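Local structure of D-alanyl-D-alanine carboxypeptidase (Penicillin binding protein) family protein (Francisella tularensis subsp. tularensis, 6OSU) at residues Y104-N115 and W204-V212. The protein probably removes the terminal D-alanine from peptidoglycan precursor peptides as a penicillin-binding serine carboxypeptidase of the S11 family, acting in cell wall biogenesis. Residues are numbered along the deposited sequence; the frame is centred on the assembly and turned at random.
Sequences YVKAGAKVSVRN and WNATKQDSV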
loop_
_atom_site.group_PDB
_atom_site.type_symbol
_atom_site.label_atom_id
_atom_site.label_comp_id
_atom_site.label_asym_id
_atom_site.label_seq_id
_atom_site.Cartn_x
_atom_site.Cartn_y
_atom_site.Cartn_z
ATOM N N TYR A 104 23.835 -4.015 -11.503
ATOM C CA TYR A 104 25.029 -4.331 -12.286
ATOM C C TYR A 104 24.668 -4.823 -13.687
ATOM O O TYR A 104 25.086 -5.900 -14.116
ATOM C CB TYR A 104 25.925 -5.327 -11.544
ATOM C CG TYR A 104 26.398 -4.768 -10.220
ATOM C CD1 TYR A 104 27.538 -3.975 -10.149
ATOM C CD2 TYR A 104 25.687 -5.002 -9.048
ATOM C CE1 TYR A 104 27.965 -3.444 -8.947
ATOM C CE2 TYR A 104 26.105 -4.473 -7.841
ATOM C CZ TYR A 104 27.246 -3.695 -7.795
ATOM O OH TYR A 104 27.669 -3.167 -6.595
ATOM N N VAL A 105 23.892 -4.012 -14.402
ATOM C CA VAL A 105 23.660 -4.207 -15.828
ATOM C C VAL A 105 24.775 -3.515 -16.601
ATOM O O VAL A 105 25.234 -2.430 -16.221
ATOM C CB VAL A 105 22.273 -3.677 -16.244
ATOM C CG1 VAL A 105 21.174 -4.584 -15.708
ATOM C CG2 VAL A 105 22.075 -2.253 -15.753
ATOM N N LYS A 106 25.225 -4.149 -17.678
ATOM C CA LYS A 106 26.335 -3.642 -18.471
ATOM C C LYS A 106 25.828 -2.815 -19.646
ATOM O O LYS A 106 24.748 -3.062 -20.187
ATOM C CB LYS A 106 27.198 -4.789 -18.996
ATOM C CG LYS A 106 27.899 -5.605 -17.926
ATOM C CD LYS A 106 28.609 -6.798 -18.553
ATOM C CE LYS A 106 29.659 -7.392 -17.627
ATOM N NZ LYS A 106 29.075 -7.886 -16.353
ATOM N N ALA A 107 26.631 -1.832 -20.045
ATOM C CA ALA A 107 26.297 -1.021 -21.206
ATOM C C ALA A 107 26.361 -1.857 -22.477
ATOM O O ALA A 107 27.276 -2.664 -22.667
ATOM C CB ALA A 107 27.251 0.168 -21.312
ATOM N N GLY A 108 25.380 -1.658 -23.356
ATOM C CA GLY A 108 25.300 -2.395 -24.599
ATOM C C GLY A 108 24.583 -3.724 -24.509
ATOM O O GLY A 108 24.318 -4.339 -25.551
ATOM N N ALA A 109 24.258 -4.185 -23.307
ATOM C CA ALA A 109 23.521 -5.425 -23.131
ATOM C C ALA A 109 22.018 -5.181 -23.222
ATOM O O ALA A 109 21.528 -4.064 -23.044
ATOM C CB ALA A 109 23.864 -6.064 -21.785
ATOM N N LYS A 110 21.288 -6.250 -23.518
ATOM C CA LYS A 110 19.835 -6.257 -23.447
ATOM C C LYS A 110 19.409 -7.004 -22.190
ATOM O O LYS A 110 19.963 -8.059 -21.867
ATOM C CB LYS A 110 19.221 -6.918 -24.682
ATOM C CG LYS A 110 19.554 -6.252 -26.015
ATOM C CD LYS A 110 18.756 -4.974 -26.232
ATOM C CE LYS A 110 18.616 -4.646 -27.718
ATOM N NZ LYS A 110 17.683 -5.577 -28.418
ATOM N N VAL A 111 18.437 -6.446 -21.473
ATOM C CA VAL A 111 17.913 -7.045 -20.252
ATOM C C VAL A 111 16.393 -6.977 -20.302
ATOM O O VAL A 111 15.824 -5.968 -20.735
ATOM C CB VAL A 111 18.457 -6.342 -18.987
ATOM C CG1 VAL A 111 17.860 -6.949 -17.733
ATOM C CG2 VAL A 111 19.979 -6.424 -18.935
ATOM N N SER A 112 15.736 -8.050 -19.871
ATOM C CA SER A 112 14.284 -8.091 -19.914
ATOM C C SER A 112 13.679 -7.116 -18.904
ATOM O O SER A 112 14.320 -6.704 -17.930
ATOM C CB SER A 112 13.775 -9.509 -19.643
ATOM O OG SER A 112 13.909 -9.851 -18.276
ATOM N N VAL A 113 12.424 -6.734 -19.159
ATOM C CA VAL A 113 11.687 -5.896 -18.215
ATOM C C VAL A 113 11.608 -6.581 -16.862
ATOM O O VAL A 113 11.829 -5.960 -15.816
ATOM C CB VAL A 113 10.278 -5.576 -18.750
ATOM C CG1 VAL A 113 9.490 -4.779 -17.727
ATOM C CG2 VAL A 113 10.348 -4.833 -20.060
ATOM N N ARG A 114 11.287 -7.880 -16.867
ATOM C CA ARG A 114 11.153 -8.612 -15.613
ATOM C C ARG A 114 12.419 -8.499 -14.772
ATOM O O ARG A 114 12.348 -8.248 -13.563
ATOM C CB ARG A 114 10.806 -10.077 -15.891
ATOM C CG ARG A 114 10.074 -10.755 -14.737
ATOM C CD ARG A 114 9.596 -12.168 -15.073
ATOM N NE ARG A 114 8.213 -12.214 -15.561
ATOM C CZ ARG A 114 7.133 -12.051 -14.795
ATOM N NH1 ARG A 114 7.260 -11.808 -13.495
ATOM N NH2 ARG A 114 5.919 -12.122 -15.331
ATOM N N ASN A 115 13.590 -8.645 -15.400
ATOM C CA ASN A 115 14.842 -8.513 -14.659
ATOM C C ASN A 115 15.068 -7.080 -14.188
ATOM O O ASN A 115 15.469 -6.856 -13.039
ATOM C CB ASN A 115 16.016 -8.988 -15.510
ATOM C CG ASN A 115 16.061 -10.496 -15.649
ATOM O OD1 ASN A 115 15.608 -11.225 -14.768
ATOM N ND2 ASN A 115 16.620 -10.973 -16.757
ATOM N N TRP A 204 21.878 -12.757 -9.494
ATOM C CA TRP A 204 22.087 -12.077 -10.767
ATOM C C TRP A 204 23.379 -12.561 -11.410
ATOM O O TRP A 204 24.460 -12.409 -10.832
ATOM C CB TRP A 204 22.113 -10.562 -10.555
ATOM C CG TRP A 204 22.496 -9.748 -11.748
ATOM C CD1 TRP A 204 23.659 -9.059 -11.926
ATOM C CD2 TRP A 204 21.705 -9.509 -12.922
ATOM N NE1 TRP A 204 23.648 -8.413 -13.141
ATOM C CE2 TRP A 204 22.460 -8.674 -13.771
ATOM C CE3 TRP A 204 20.436 -9.925 -13.340
ATOM C CZ2 TRP A 204 21.990 -8.248 -15.012
ATOM C CZ3 TRP A 204 19.970 -9.500 -14.573
ATOM C CH2 TRP A 204 20.746 -8.670 -15.394
ATOM N N ASN A 205 23.264 -13.143 -12.604
ATOM C CA ASN A 205 24.425 -13.551 -13.397
ATOM C C ASN A 205 24.871 -12.343 -14.209
ATOM O O ASN A 205 24.286 -12.029 -15.248
ATOM C CB ASN A 205 24.083 -14.733 -14.298
ATOM C CG ASN A 205 25.310 -15.338 -14.970
ATOM O OD1 ASN A 205 26.329 -14.670 -15.153
ATOM N ND2 ASN A 205 25.213 -16.613 -15.340
ATOM N N ALA A 206 25.918 -11.660 -13.738
ATOM C CA ALA A 206 26.388 -10.472 -14.440
ATOM C C ALA A 206 27.058 -10.821 -15.764
ATOM O O ALA A 206 27.106 -9.982 -16.670
ATOM C CB ALA A 206 27.345 -9.682 -13.549
ATOM N N THR A 207 27.580 -12.042 -15.898
ATOM C CA THR A 207 28.225 -12.434 -17.147
ATOM C C THR A 207 27.205 -12.561 -18.272
ATOM O O THR A 207 27.345 -11.929 -19.326
ATOM C CB THR A 207 28.989 -13.748 -16.960
ATOM O OG1 THR A 207 30.111 -13.535 -16.091
ATOM C CG2 THR A 207 29.482 -14.275 -18.301
ATOM N N LYS A 208 26.170 -13.373 -18.066
ATOM C CA LYS A 208 25.110 -13.537 -19.052
ATOM C C LYS A 208 24.094 -12.405 -19.033
ATOM O O LYS A 208 23.286 -12.310 -19.965
ATOM C CB LYS A 208 24.385 -14.867 -18.827
ATOM C CG LYS A 208 25.047 -16.070 -19.476
ATOM C CD LYS A 208 24.848 -17.314 -18.624
ATOM C CE LYS A 208 24.948 -18.589 -19.447
ATOM N NZ LYS A 208 23.605 -19.056 -19.893
ATOM N N GLN A 209 24.117 -11.554 -18.008
ATOM C CA GLN A 209 23.115 -10.508 -17.809
ATOM C C GLN A 209 21.713 -11.117 -17.752
ATOM O O GLN A 209 20.828 -10.815 -18.556
ATOM C CB GLN A 209 23.223 -9.430 -18.891
ATOM C CG GLN A 209 24.487 -8.588 -18.806
ATOM C CD GLN A 209 24.412 -7.537 -17.718
ATOM O OE1 GLN A 209 23.767 -6.506 -17.887
ATOM N NE2 GLN A 209 25.068 -7.796 -16.591
ATOM N N ASP A 210 21.541 -12.011 -16.782
ATOM C CA ASP A 210 20.250 -12.619 -16.496
ATOM C C ASP A 210 20.263 -13.109 -15.055
ATOM O O ASP A 210 21.319 -13.226 -14.431
ATOM C CB ASP A 210 19.937 -13.770 -17.457
ATOM C CG ASP A 210 18.464 -14.134 -17.468
ATOM O OD1 ASP A 210 17.773 -13.793 -18.451
ATOM O OD2 ASP A 210 17.989 -14.739 -16.485
ATOM N N SER A 211 19.077 -13.396 -14.536
ATOM C CA SER A 211 18.923 -13.819 -13.152
ATOM C C SER A 211 18.691 -15.325 -13.062
ATOM O O SER A 211 18.492 -16.019 -14.062
ATOM C CB SER A 211 17.772 -13.061 -12.487
ATOM O OG SER A 211 16.555 -13.284 -13.175
ATOM N N VAL A 212 18.731 -15.830 -11.833
ATOM C CA VAL A 212 18.433 -17.225 -11.537
ATOM C C VAL A 212 17.477 -17.261 -10.356
ATOM O O VAL A 212 17.653 -16.520 -9.384
ATOM C CB VAL A 212 19.706 -18.044 -11.231
ATOM C CG1 VAL A 212 19.346 -19.486 -10.892
ATOM C CG2 VAL A 212 20.667 -18.000 -12.402
#
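The beta hairpin of strands 201-205 and 210-212 packs Trp204 of its first strand and Gln209 of its turn against the loop of residues 104-109, which leads into strand 110-112. Gln209 binds this loop through both ends of its amide, much as a neighbouring strand would. Its NE2 gives a nearly straight bond to Tyr104 O (3.1 Å, 174° at the hydrogen), in the carbonyl plane and on a lone pair, while OE1 accepts from Lys106 N at 2.8 Å, with the donor above the carboxamide plane. A bend at chi2 (-78°) folds the side chain back, and NE2 also donates to Ala206 O of its own turn, so that three bonds fix the rotation of the amide. Tyr104 O accepts a second hydrogen bond, from the indole, Trp204 NE1 lying 3.1 Å away and well above the carbonyl plane. Ala206 O is likewise gripped twice: Lys106 NZ reaches it at 2.9 Å from the face of its plane opposite to Gln209 NE2, the lysine chain passing across the amide at a slant.

Gln209 and Asp210 both face Asn205 in a G1 beta bulge; Gln209 has the positive phi (56°) of the first bulge position, and its side chain points toward the loop. In the S11 peptidase domain the contact joins the small three-stranded sheet to the loop and to the start of helix 113-123; the side chain of Tyr104 is about 11 Å from that of Ser124, a predicted active-site residue. The six-membered part of the indole meets Val105 CG1 (3.8 Å from CZ2), Val111 CG1 and Asn115 CB, all obliquely. In the first turn of that helix, which Ser112 N-caps through OG, Asn115 OD1 accepts from Ser211 OG at 2.8 Å, and its ND2 makes a weak bond to Asp210 OD1, amide and carboxylate planes perpendicular.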